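Local atomic coordinates of putative PLP-dependent aminotransferase (Bacillus cereus ATCC 10987, PDB entry 3JU7), a protein that probably acts as a pyridoxal phosphate-dependent aminotransferase of the DegT/DnrJ/EryC1 family. Residues V15-D20 with T246-D251; Q39-T44 with Y238-G243; Y185-H188 with G194-E197; F166-M169 with H174-Q177. One frame throughout, in Å; residues are numbered along the deposited sequence.

Contact 1 of 4, residues V15-D20 with T246-D251; sequences VIEYLD and TMKKWD. With CA (calcium ion), chain C; CA (calcium ion), chain E.
Lys248, the last residue of helix 237-248, and Lys249, the N-cap of helix 250-270, both reach across to Glu17, just ahead of helix 19-28. The side chain of Lys248 leaves the backbone with CG wedged between N and the carbonyl carbon (chi1 87°) and then runs extended. CB, CG and CD act as a spacer that spans the gap without meeting residues 15-20. CE is the first atom to arrive, 3.2 Å from Glu17 O and close to OE1 as well. At the tip, NZ donates a 2.8 Å hydrogen bond to Glu17 O; it approaches in the carbonyl plane, on a lone pair, at a C=O...N angle of 139°. The same NZ forms a longer salt bridge to Glu17 OE1 (3.5 Å) and gives a hydrogen bond to a water (3.0 Å). That water also binds one of two calcium ions, and Asp20 OD2 bridges the pair, 2.6 Å from one and 2.5 Å from the other. Lys249 takes a different route: its chain, folded at chi2 and chi3, meets Glu17 at about a right angle and sets NZ 3.5 Å from OE2. Each carboxylate oxygen of Glu17 therefore has its own lysine. This partly solvated network joins the entry to helix 19-28 with the junction between helices 237-248 and 250-270, and the two ammonium groups would be expected to stabilise the glutamate as an anion.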
loop_
_atom_site.group_PDB
_atom_site.type_symbol
_atom_site.label_atom_id
_atom_site.label_comp_id
_atom_site.label_asym_id
_atom_site.label_seq_id
_atom_site.Cartn_x
_atom_site.Cartn_y
_atom_site.Cartn_z
ATOM N N VAL A 15 22.994 -3.499 -3.677
ATOM C CA VAL A 15 22.909 -3.925 -2.275
ATOM C C VAL A 15 24.116 -3.472 -1.402
ATOM O O VAL A 15 23.925 -3.105 -0.245
ATOM C CB VAL A 15 22.660 -5.452 -2.115
ATOM C CG1 VAL A 15 23.760 -6.302 -2.848
ATOM C CG2 VAL A 15 22.518 -5.800 -0.603
ATOM N N ILE A 16 25.320 -3.424 -1.945
ATOM C CA ILE A 16 26.480 -3.089 -1.079
ATOM C C ILE A 16 26.272 -1.706 -0.389
ATOM O O ILE A 16 26.721 -1.494 0.716
ATOM C CB ILE A 16 27.821 -3.144 -1.862
ATOM C CG1 ILE A 16 29.050 -3.182 -0.934
ATOM C CG2 ILE A 16 27.963 -1.940 -2.798
ATOM C CD1 ILE A 16 29.360 -4.486 -0.307
ATOM N N GLU A 17 25.541 -0.809 -1.059
ATOM C CA GLU A 17 25.307 0.566 -0.611
ATOM C C GLU A 17 24.375 0.723 0.584
ATOM O O GLU A 17 24.484 1.719 1.275
ATOM C CB GLU A 17 24.772 1.408 -1.782
ATOM C CG GLU A 17 25.712 1.532 -2.981
ATOM C CD GLU A 17 27.024 2.250 -2.679
ATOM O OE1 GLU A 17 27.190 2.828 -1.576
ATOM O OE2 GLU A 17 27.909 2.244 -3.550
ATOM N N TYR A 18 23.469 -0.239 0.820
ATOM C CA TYR A 18 22.634 -0.241 2.027
ATOM C C TYR A 18 22.785 -1.501 2.912
ATOM O O TYR A 18 21.907 -1.789 3.707
ATOM C CB TYR A 18 21.152 -0.009 1.680
ATOM C CG TYR A 18 20.604 -0.968 0.665
ATOM C CD1 TYR A 18 20.724 -0.710 -0.685
ATOM C CD2 TYR A 18 20.019 -2.156 1.064
ATOM C CE1 TYR A 18 20.249 -1.605 -1.619
ATOM C CE2 TYR A 18 19.549 -3.059 0.154
ATOM C CZ TYR A 18 19.656 -2.790 -1.185
ATOM O OH TYR A 18 19.192 -3.707 -2.069
ATOM N N LEU A 19 23.900 -2.224 2.810
ATOM C CA LEU A 19 24.051 -3.468 3.572
ATOM C C LEU A 19 24.241 -3.157 5.061
ATOM O O LEU A 19 23.649 -3.802 5.896
ATOM C CB LEU A 19 25.205 -4.317 3.024
ATOM C CG LEU A 19 25.274 -5.819 3.310
ATOM C CD1 LEU A 19 23.924 -6.482 3.108
ATOM C CD2 LEU A 19 26.293 -6.473 2.375
ATOM N N ASP A 20 25.076 -2.179 5.381
ATOM C CA ASP A 20 25.161 -1.671 6.747
ATOM C C ASP A 20 23.814 -1.391 7.391
ATOM O O ASP A 20 23.585 -1.769 8.517
ATOM C CB ASP A 20 25.956 -0.384 6.775
ATOM C CG ASP A 20 27.393 -0.604 6.500
ATOM O OD1 ASP A 20 27.889 -1.770 6.493
ATOM O OD2 ASP A 20 28.062 0.402 6.306
ATOM N N THR A 246 19.991 5.832 -1.410
ATOM C CA THR A 246 19.693 6.576 -2.602
ATOM C C THR A 246 19.940 8.072 -2.384
ATOM O O THR A 246 20.308 8.759 -3.330
ATOM C CB THR A 246 18.267 6.341 -3.063
ATOM O OG1 THR A 246 18.083 4.945 -3.288
ATOM C CG2 THR A 246 17.961 7.122 -4.367
HETATM N N MSE A 247 19.750 8.564 -1.150
HETATM C CA MSE A 247 20.097 9.932 -0.816
HETATM C C MSE A 247 21.593 10.144 -0.962
HETATM O O MSE A 247 22.010 11.205 -1.392
HETATM C CB MSE A 247 19.696 10.344 0.626
HETATM C CG MSE A 247 18.217 10.583 0.865
HETATM SE SE MSE A 247 17.576 12.172 -0.026
HETATM C CE MSE A 247 18.648 13.394 1.020
ATOM N N LYS A 248 22.410 9.173 -0.581
ATOM C CA LYS A 248 23.845 9.408 -0.658
ATOM C C LYS A 248 24.348 9.408 -2.120
ATOM O O LYS A 248 25.304 10.110 -2.458
ATOM C CB LYS A 248 24.622 8.486 0.308
ATOM C CG LYS A 248 25.028 7.092 -0.175
ATOM C CD LYS A 248 25.798 6.261 0.931
ATOM C CE LYS A 248 25.606 4.699 0.747
ATOM N NZ LYS A 248 26.307 3.790 1.720
ATOM N N LYS A 249 23.678 8.670 -3.006
ATOM C CA LYS A 249 24.088 8.610 -4.420
ATOM C C LYS A 249 23.243 9.519 -5.300
ATOM O O LYS A 249 23.323 9.453 -6.546
ATOM C CB LYS A 249 23.979 7.176 -4.959
ATOM C CG LYS A 249 24.604 6.121 -4.068
ATOM C CD LYS A 249 26.095 6.285 -3.913
ATOM C CE LYS A 249 26.849 5.805 -5.128
ATOM N NZ LYS A 249 28.274 5.522 -4.763
ATOM N N TRP A 250 22.418 10.357 -4.673
ATOM C CA TRP A 250 21.474 11.138 -5.431
ATOM C C TRP A 250 22.143 12.166 -6.339
ATOM O O TRP A 250 21.610 12.458 -7.402
ATOM C CB TRP A 250 20.495 11.837 -4.510
ATOM C CG TRP A 250 19.625 12.774 -5.257
ATOM C CD1 TRP A 250 19.576 14.114 -5.128
ATOM C CD2 TRP A 250 18.706 12.435 -6.289
ATOM N NE1 TRP A 250 18.648 14.644 -5.986
ATOM C CE2 TRP A 250 18.098 13.630 -6.713
ATOM C CE3 TRP A 250 18.318 11.231 -6.877
ATOM C CZ2 TRP A 250 17.146 13.671 -7.729
ATOM C CZ3 TRP A 250 17.347 11.265 -7.887
ATOM C CH2 TRP A 250 16.775 12.478 -8.293
ATOM N N ASP A 251 23.297 12.707 -5.924
ATOM C CA ASP A 251 23.991 13.722 -6.726
ATOM C C ASP A 251 24.416 13.069 -8.021
ATOM O O ASP A 251 24.227 13.634 -9.082
ATOM C CB ASP A 251 25.226 14.312 -6.018
ATOM C CG ASP A 251 25.693 15.643 -6.659
ATOM O OD1 ASP A 251 24.910 16.631 -6.626
ATOM O OD2 ASP A 251 26.838 15.718 -7.194
HETATM CA CA CA C . 27.468 2.861 5.849
HETATM CA CA CA E . 30.265 0.910 5.244
HETATM O O HOH W 1 25.725 2.164 4.192
HETATM O O HOH W 2 29.144 3.235 3.713
HETATM O O HOH W 3 29.577 -0.286 3.313
HETATM O O HOH W 4 30.526 2.079 7.732
#

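Contact 2 of 4, residues Q39-T44 with Y238-G243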
loop_
_atom_site.group_PDB
_atom_site.type_symbol
_atom_site.label_atom_id
_atom_site.label_comp_id
_atom_site.label_asym_id
_atom_site.label_seq_id
_atom_site.Cartn_x
_atom_site.Cartn_y
_atom_site.Cartn_z
ATOM N N GLN A 39 12.692 6.800 10.339
ATOM C CA GLN A 39 12.827 8.133 10.931
ATOM C C GLN A 39 14.103 8.795 10.421
ATOM O O GLN A 39 14.100 9.996 10.147
ATOM C CB GLN A 39 12.893 8.115 12.446
ATOM C CG GLN A 39 11.661 7.595 13.182
ATOM C CD GLN A 39 11.960 7.313 14.651
ATOM O OE1 GLN A 39 12.587 8.150 15.347
ATOM N NE2 GLN A 39 11.534 6.143 15.136
ATOM N N ARG A 40 15.194 8.030 10.322
ATOM C CA ARG A 40 16.481 8.609 9.886
ATOM C C ARG A 40 16.338 9.119 8.468
ATOM O O ARG A 40 16.772 10.210 8.149
ATOM C CB ARG A 40 17.625 7.594 9.963
ATOM C CG ARG A 40 19.015 8.187 9.675
ATOM C CD ARG A 40 20.127 7.119 9.621
ATOM N NE ARG A 40 20.084 6.334 10.838
ATOM C CZ ARG A 40 20.532 5.100 10.991
ATOM N NH1 ARG A 40 21.127 4.451 10.002
ATOM N NH2 ARG A 40 20.399 4.524 12.172
ATOM N N PHE A 41 15.668 8.340 7.633
ATOM C CA PHE A 41 15.455 8.692 6.243
ATOM C C PHE A 41 14.693 10.027 6.135
ATOM O O PHE A 41 15.090 10.921 5.376
ATOM C CB PHE A 41 14.702 7.538 5.555
ATOM C CG PHE A 41 14.426 7.740 4.081
ATOM C CD1 PHE A 41 15.331 8.415 3.243
ATOM C CD2 PHE A 41 13.283 7.181 3.513
ATOM C CE1 PHE A 41 15.070 8.558 1.867
ATOM C CE2 PHE A 41 13.016 7.315 2.152
ATOM C CZ PHE A 41 13.902 8.007 1.322
ATOM N N GLU A 42 13.622 10.158 6.920
ATOM C CA GLU A 42 12.797 11.368 6.909
ATOM C C GLU A 42 13.577 12.553 7.444
ATOM O O GLU A 42 13.433 13.645 6.936
ATOM C CB GLU A 42 11.520 11.166 7.731
ATOM C CG GLU A 42 10.545 10.134 7.139
ATOM C CD GLU A 42 9.444 9.776 8.129
ATOM O OE1 GLU A 42 9.591 10.084 9.336
ATOM O OE2 GLU A 42 8.436 9.185 7.730
ATOM N N GLN A 43 14.402 12.340 8.466
ATOM C CA GLN A 43 15.195 13.427 9.033
ATOM C C GLN A 43 16.224 13.878 8.003
ATOM O O GLN A 43 16.527 15.061 7.891
ATOM C CB GLN A 43 15.877 13.028 10.360
ATOM N N THR A 44 16.734 12.929 7.231
ATOM C CA THR A 44 17.730 13.219 6.203
ATOM C C THR A 44 17.106 14.017 5.094
ATOM O O THR A 44 17.759 14.869 4.505
ATOM C CB THR A 44 18.305 11.905 5.624
ATOM O OG1 THR A 44 19.034 11.233 6.664
ATOM C CG2 THR A 44 19.213 12.155 4.426
ATOM N N TYR A 238 13.227 -1.817 5.438
ATOM C CA TYR A 238 14.029 -2.233 4.328
ATOM C C TYR A 238 13.970 -1.220 3.171
ATOM O O TYR A 238 15.009 -0.819 2.632
ATOM C CB TYR A 238 13.554 -3.599 3.874
ATOM C CG TYR A 238 13.720 -4.725 4.892
ATOM C CD1 TYR A 238 14.988 -5.224 5.204
ATOM C CD2 TYR A 238 12.608 -5.341 5.499
ATOM C CE1 TYR A 238 15.147 -6.267 6.089
ATOM C CE2 TYR A 238 12.778 -6.391 6.381
ATOM C CZ TYR A 238 14.050 -6.848 6.672
ATOM O OH TYR A 238 14.260 -7.877 7.554
ATOM N N ALA A 239 12.764 -0.803 2.810
ATOM C CA ALA A 239 12.570 0.272 1.858
ATOM C C ALA A 239 13.275 1.552 2.322
ATOM O O ALA A 239 13.992 2.165 1.534
ATOM C CB ALA A 239 11.077 0.532 1.593
ATOM N N ALA A 240 13.137 1.935 3.592
ATOM C CA ALA A 240 13.868 3.130 4.101
ATOM C C ALA A 240 15.372 2.992 3.959
ATOM O O ALA A 240 16.065 3.967 3.681
ATOM C CB ALA A 240 13.533 3.394 5.529
ATOM N N ALA A 241 15.887 1.780 4.177
ATOM C CA ALA A 241 17.328 1.488 4.029
ATOM C C ALA A 241 17.806 1.867 2.624
ATOM O O ALA A 241 18.810 2.557 2.468
ATOM C CB ALA A 241 17.610 -0.009 4.297
ATOM N N ILE A 242 17.053 1.441 1.604
ATOM C CA ILE A 242 17.415 1.757 0.230
ATOM C C ILE A 242 17.247 3.266 0.007
ATOM O O ILE A 242 18.095 3.900 -0.603
ATOM C CB ILE A 242 16.619 0.920 -0.813
ATOM C CG1 ILE A 242 16.866 -0.578 -0.553
ATOM C CG2 ILE A 242 17.066 1.278 -2.218
ATOM C CD1 ILE A 242 16.467 -1.499 -1.644
ATOM N N GLY A 243 16.179 3.851 0.535
ATOM C CA GLY A 243 16.012 5.291 0.407
ATOM C C GLY A 243 17.198 6.067 0.930
ATOM O O GLY A 243 17.692 7.004 0.276
#
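Helices 36-48 and 237-248 come together with Phe41 and Ala240 as the nearest pair of backbones, their CA atoms 6.2 Å apart. The phenyl ring of Phe41 carries the contact. With CG anti to the backbone N (chi1 -179°), it projects from its helix and lays one face against the other backbone. CA of Gly243 sits over that face, 3.9 Å from the ring centroid and 26° off the normal, a CH-pi contact displaced toward the rim. Ala240 O lies over the same face, also off centre, and is 4.1 Å from CG. The closest approach is at CE1, 3.4 Å from the carbonyl carbon of Gly243; across the ring, CD2 has CB of Ala240 at 4.3 Å. Because Gly243 carries no side chain, the ring can settle directly on the helix backbone. Ile244 and Met247, further along helix 237-248, also touch Phe41, and Thr58 meets it from strand 55-59. Within helix 36-48, Arg40 O accepts twice from Thr44: from its N and, at 2.9 Å, from OG1, which approaches from above the carbonyl plane. The guanidinium of Arg40 forms a salt bridge with Glu24 of helix 19-28. Across the helix pair itself, cohesion comes from dispersion and weak C-H donation to the phenyl face, so close fit rather than directional polar bonding holds these two buried surfaces together.

Contact 3 of 4, residues Y185-H188 with G194-E197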
loop_
_atom_site.group_PDB
_atom_site.type_symbol
_atom_site.label_atom_id
_atom_site.label_comp_id
_atom_site.label_asym_id
_atom_site.label_seq_id
_atom_site.Cartn_x
_atom_site.Cartn_y
_atom_site.Cartn_z
ATOM N N TYR A 185 5.081 12.544 -3.579
ATOM C CA TYR A 185 6.158 12.159 -4.432
ATOM C C TYR A 185 6.262 10.650 -4.389
ATOM O O TYR A 185 5.933 10.003 -3.368
ATOM C CB TYR A 185 7.517 12.701 -3.941
ATOM C CG TYR A 185 7.638 14.160 -3.652
ATOM C CD1 TYR A 185 8.070 15.070 -4.619
ATOM C CD2 TYR A 185 7.455 14.636 -2.347
ATOM C CE1 TYR A 185 8.217 16.483 -4.305
ATOM C CE2 TYR A 185 7.597 15.989 -2.032
ATOM C CZ TYR A 185 7.970 16.926 -3.001
ATOM O OH TYR A 185 8.130 18.278 -2.604
ATOM N N SER A 186 6.810 10.102 -5.462
ATOM C CA SER A 186 6.988 8.667 -5.601
ATOM C C SER A 186 8.457 8.257 -5.561
ATOM O O SER A 186 9.316 8.976 -6.052
ATOM C CB SER A 186 6.346 8.182 -6.904
ATOM O OG SER A 186 6.551 6.794 -7.071
ATOM N N PHE A 187 8.725 7.092 -4.969
ATOM C CA PHE A 187 10.029 6.459 -5.012
ATOM C C PHE A 187 9.957 5.121 -5.810
ATOM O O PHE A 187 10.767 4.209 -5.627
ATOM C CB PHE A 187 10.541 6.173 -3.603
ATOM C CG PHE A 187 10.669 7.378 -2.689
ATOM C CD1 PHE A 187 11.118 8.618 -3.139
ATOM C CD2 PHE A 187 10.425 7.226 -1.321
ATOM C CE1 PHE A 187 11.268 9.694 -2.252
ATOM C CE2 PHE A 187 10.586 8.307 -0.422
ATOM C CZ PHE A 187 11.026 9.535 -0.893
ATOM N N HIS A 188 8.981 4.982 -6.705
ATOM C CA HIS A 188 8.935 3.791 -7.542
ATOM C C HIS A 188 10.257 3.647 -8.299
ATOM O O HIS A 188 10.902 4.652 -8.634
ATOM C CB HIS A 188 7.777 3.881 -8.518
ATOM C CG HIS A 188 7.465 2.603 -9.225
ATOM N ND1 HIS A 188 7.890 2.340 -10.510
ATOM C CD2 HIS A 188 6.710 1.537 -8.852
ATOM C CE1 HIS A 188 7.422 1.158 -10.894
ATOM N NE2 HIS A 188 6.700 0.652 -9.908
ATOM N N GLY A 194 14.455 6.420 -7.272
ATOM C CA GLY A 194 13.776 5.140 -7.294
ATOM C C GLY A 194 14.385 4.088 -6.414
ATOM O O GLY A 194 15.589 3.776 -6.546
ATOM N N ILE A 195 13.561 3.510 -5.530
ATOM C CA ILE A 195 14.019 2.496 -4.586
ATOM C C ILE A 195 13.347 1.135 -4.728
ATOM O O ILE A 195 13.786 0.178 -4.084
ATOM C CB ILE A 195 13.851 2.973 -3.141
ATOM C CG1 ILE A 195 12.387 2.903 -2.706
ATOM C CG2 ILE A 195 14.430 4.404 -3.007
ATOM C CD1 ILE A 195 12.130 3.444 -1.287
ATOM N N GLY A 196 12.327 1.031 -5.585
ATOM C CA GLY A 196 11.483 -0.164 -5.660
ATOM C C GLY A 196 10.038 0.289 -5.592
ATOM O O GLY A 196 9.503 0.760 -6.571
ATOM N N GLU A 197 9.432 0.156 -4.423
ATOM C CA GLU A 197 8.146 0.763 -4.107
ATOM C C GLU A 197 8.313 1.700 -2.900
ATOM O O GLU A 197 9.020 1.389 -1.936
ATOM C CB GLU A 197 7.103 -0.293 -3.793
ATOM C CG GLU A 197 6.724 -1.174 -4.977
ATOM C CD GLU A 197 5.740 -0.536 -5.960
ATOM O OE1 GLU A 197 5.088 0.480 -5.639
ATOM O OE2 GLU A 197 5.588 -1.091 -7.066
#
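The imidazole of His188 has the carboxylate of Glu197 at its edge, with OE2 near the ring plane and 3.4 Å from CD2. The two side chains run alongside each other in the same direction, ring and carboxylate planes turned 78° apart. The ring's nitrogens are held elsewhere, ND1 by Thr190 and NE2 by Asn33 of the second subunit; Glu197 OE2 in turn pairs with Lys234 and Thr32 of that subunit. The phenyl ring of Phe187 meets Phe166 edge-to-face, while Phe187 CB packs 3.9 Å from Ile195 CG1. Between these side chains the backbones join as strand 182-186 ends and the chain loops back toward strand 199-203. This loop contains the pyridoxal phosphate-bearing lysine at position 191, as expected of a fold-type I PLP enzyme. Ile195 N gives a nearly straight hydrogen bond to Phe187 O (2.9 Å, 175° at H), and His188 CA lies 3.2 Å from Gly196 O in a C-H...O contact where the backbones of His188 and Gly196 form a single bridge. Ser186 OG accepts from His188 N at 3.1 Å in an ST turn and is also hydrogen-bonded to the cofactor's OP3, which links the strand end to the phosphate.

Contact 4 of 4, residues F166-M169 with H174-Q177; sequences FGLM and HYGQ
Two hydrogen bonds join Phe166-Met169 to His174-Gln177. Gly167 N donates to His174 NE2 (3.1 Å), arriving at the ring edge near its plane (12° out of it); Tyr175 N donates to Leu168 O at 2.8 Å, almost in line with the carbonyl bond. Since NE2 acts as acceptor, a neutral imidazole would be expected to carry its proton on ND1. Leu168 O also lies over one face of the His174 ring, 3.7 Å from CD2. Among aromatic contacts, His174 directs its edge toward the face of Phe166 in an offset edge-to-face pair, with centroids 5.3 Å apart and planes at 64°. CG of the histidine is anti to its N (chi1 -173°), which swings the ring back to both Gly167 and Phe166. The selenium of Met169, a selenomethionine, approaches the same imidazole at its edge, 5.1 Å from the centroid. Apolar packing is lighter: Leu168 CB touches Tyr175 CB at 4.1 Å. Met169 and His174 form an antiparallel non-hydrogen-bonded pair in a small hairpin, and a type II beta turn follows from His174 to Gln177. Phe49, which stacks on the His174 ring, and Phe50 extend the aromatic cluster. The hairpin, made of strands 169-170 and 173-174, connects strand 159-161 to strand 182-186, and Phe166 reaches on to Leu200 of strand 199-203.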
loop_
_atom_site.group_PDB
_atom_site.type_symbol
_atom_site.label_atom_id
_atom_site.label_comp_id
_atom_site.label_asym_id
_atom_site.label_seq_id
_atom_site.Cartn_x
_atom_site.Cartn_y
_atom_site.Cartn_z
ATOM N N PHE A 166 10.585 14.212 -7.116
ATOM C CA PHE A 166 11.457 14.296 -5.952
ATOM C C PHE A 166 12.874 14.559 -6.410
ATOM O O PHE A 166 13.361 13.933 -7.334
ATOM C CB PHE A 166 11.396 13.015 -5.133
ATOM C CG PHE A 166 11.986 13.137 -3.789
ATOM C CD1 PHE A 166 11.356 13.896 -2.813
ATOM C CD2 PHE A 166 13.185 12.493 -3.476
ATOM C CE1 PHE A 166 11.906 14.015 -1.554
ATOM C CE2 PHE A 166 13.741 12.610 -2.234
ATOM C CZ PHE A 166 13.110 13.376 -1.259
ATOM N N GLY A 167 13.560 15.436 -5.696
ATOM C CA GLY A 167 14.899 15.821 -6.038
ATOM C C GLY A 167 14.939 17.022 -6.949
ATOM O O GLY A 167 16.005 17.460 -7.299
ATOM N N LEU A 168 13.782 17.563 -7.346
ATOM C CA LEU A 168 13.713 18.753 -8.218
ATOM C C LEU A 168 14.025 20.053 -7.459
ATOM O O LEU A 168 13.251 20.502 -6.596
ATOM C CB LEU A 168 12.340 18.873 -8.883
ATOM C CG LEU A 168 12.148 20.074 -9.793
ATOM C CD1 LEU A 168 13.222 20.078 -10.924
ATOM C CD2 LEU A 168 10.689 20.044 -10.363
HETATM N N MSE A 169 15.139 20.661 -7.841
HETATM C CA MSE A 169 15.677 21.893 -7.271
HETATM C C MSE A 169 15.645 23.036 -8.274
HETATM O O MSE A 169 15.887 22.836 -9.458
HETATM C CB MSE A 169 17.153 21.677 -6.954
HETATM C CG MSE A 169 17.441 20.466 -6.093
HETATM SE SE MSE A 169 16.907 20.844 -4.314
HETATM C CE MSE A 169 18.349 19.930 -3.441
ATOM N N HIS A 174 14.010 23.193 -2.991
ATOM C CA HIS A 174 13.381 21.955 -3.396
ATOM C C HIS A 174 11.920 22.224 -3.764
ATOM O O HIS A 174 11.241 23.012 -3.115
ATOM C CB HIS A 174 13.479 20.894 -2.311
ATOM C CG HIS A 174 12.984 19.550 -2.750
ATOM N ND1 HIS A 174 11.703 19.117 -2.506
ATOM C CD2 HIS A 174 13.589 18.559 -3.442
ATOM C CE1 HIS A 174 11.542 17.914 -3.023
ATOM N NE2 HIS A 174 12.674 17.554 -3.597
ATOM N N TYR A 175 11.448 21.552 -4.802
ATOM C CA TYR A 175 10.079 21.697 -5.231
ATOM C C TYR A 175 9.110 21.394 -4.098
ATOM O O TYR A 175 9.200 20.314 -3.510
ATOM C CB TYR A 175 9.763 20.749 -6.383
ATOM C CG TYR A 175 8.377 21.014 -6.869
ATOM C CD1 TYR A 175 8.132 22.096 -7.691
ATOM C CD2 TYR A 175 7.303 20.255 -6.445
ATOM C CE1 TYR A 175 6.882 22.400 -8.117
ATOM C CE2 TYR A 175 6.005 20.559 -6.879
ATOM C CZ TYR A 175 5.817 21.647 -7.714
ATOM O OH TYR A 175 4.571 22.011 -8.177
ATOM N N GLY A 176 8.208 22.348 -3.833
ATOM C CA GLY A 176 7.142 22.236 -2.837
ATOM C C GLY A 176 7.398 22.918 -1.493
ATOM O O GLY A 176 6.523 22.942 -0.615
ATOM N N GLN A 177 8.596 23.469 -1.339
ATOM C CA GLN A 177 9.050 24.034 -0.060
ATOM C C GLN A 177 8.001 24.981 0.508
ATOM O O GLN A 177 7.479 25.837 -0.226
ATOM C CB GLN A 177 10.382 24.757 -0.263
ATOM C CG GLN A 177 10.991 25.431 1.010
ATOM C CD GLN A 177 11.477 24.403 2.015
ATOM O OE1 GLN A 177 12.348 23.585 1.692
ATOM N NE2 GLN A 177 10.883 24.393 3.220
#

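From the N terminus, residues 15-20 open the widest loop, which contact 1 closes only at 246-251. Residues 39-44 open the next, closed by contact 2 at 238-243, so contact 2 is nested in contact 1; both use helix 237-248. Inside these two loops lie contacts 4 and 3, short closures in series: contact 4, around the hairpin of strands 169-170 and 173-174, shuts before contact 3 opens. They meet where Tyr185 OH probably bonds to Tyr175 O. Ile195 carries contact 3 onto Ile242 and Thr246, while Trp250 reaches Gly167. Helix 237-248 thus links the N-terminal helices to the loop that leaves strand 182-186.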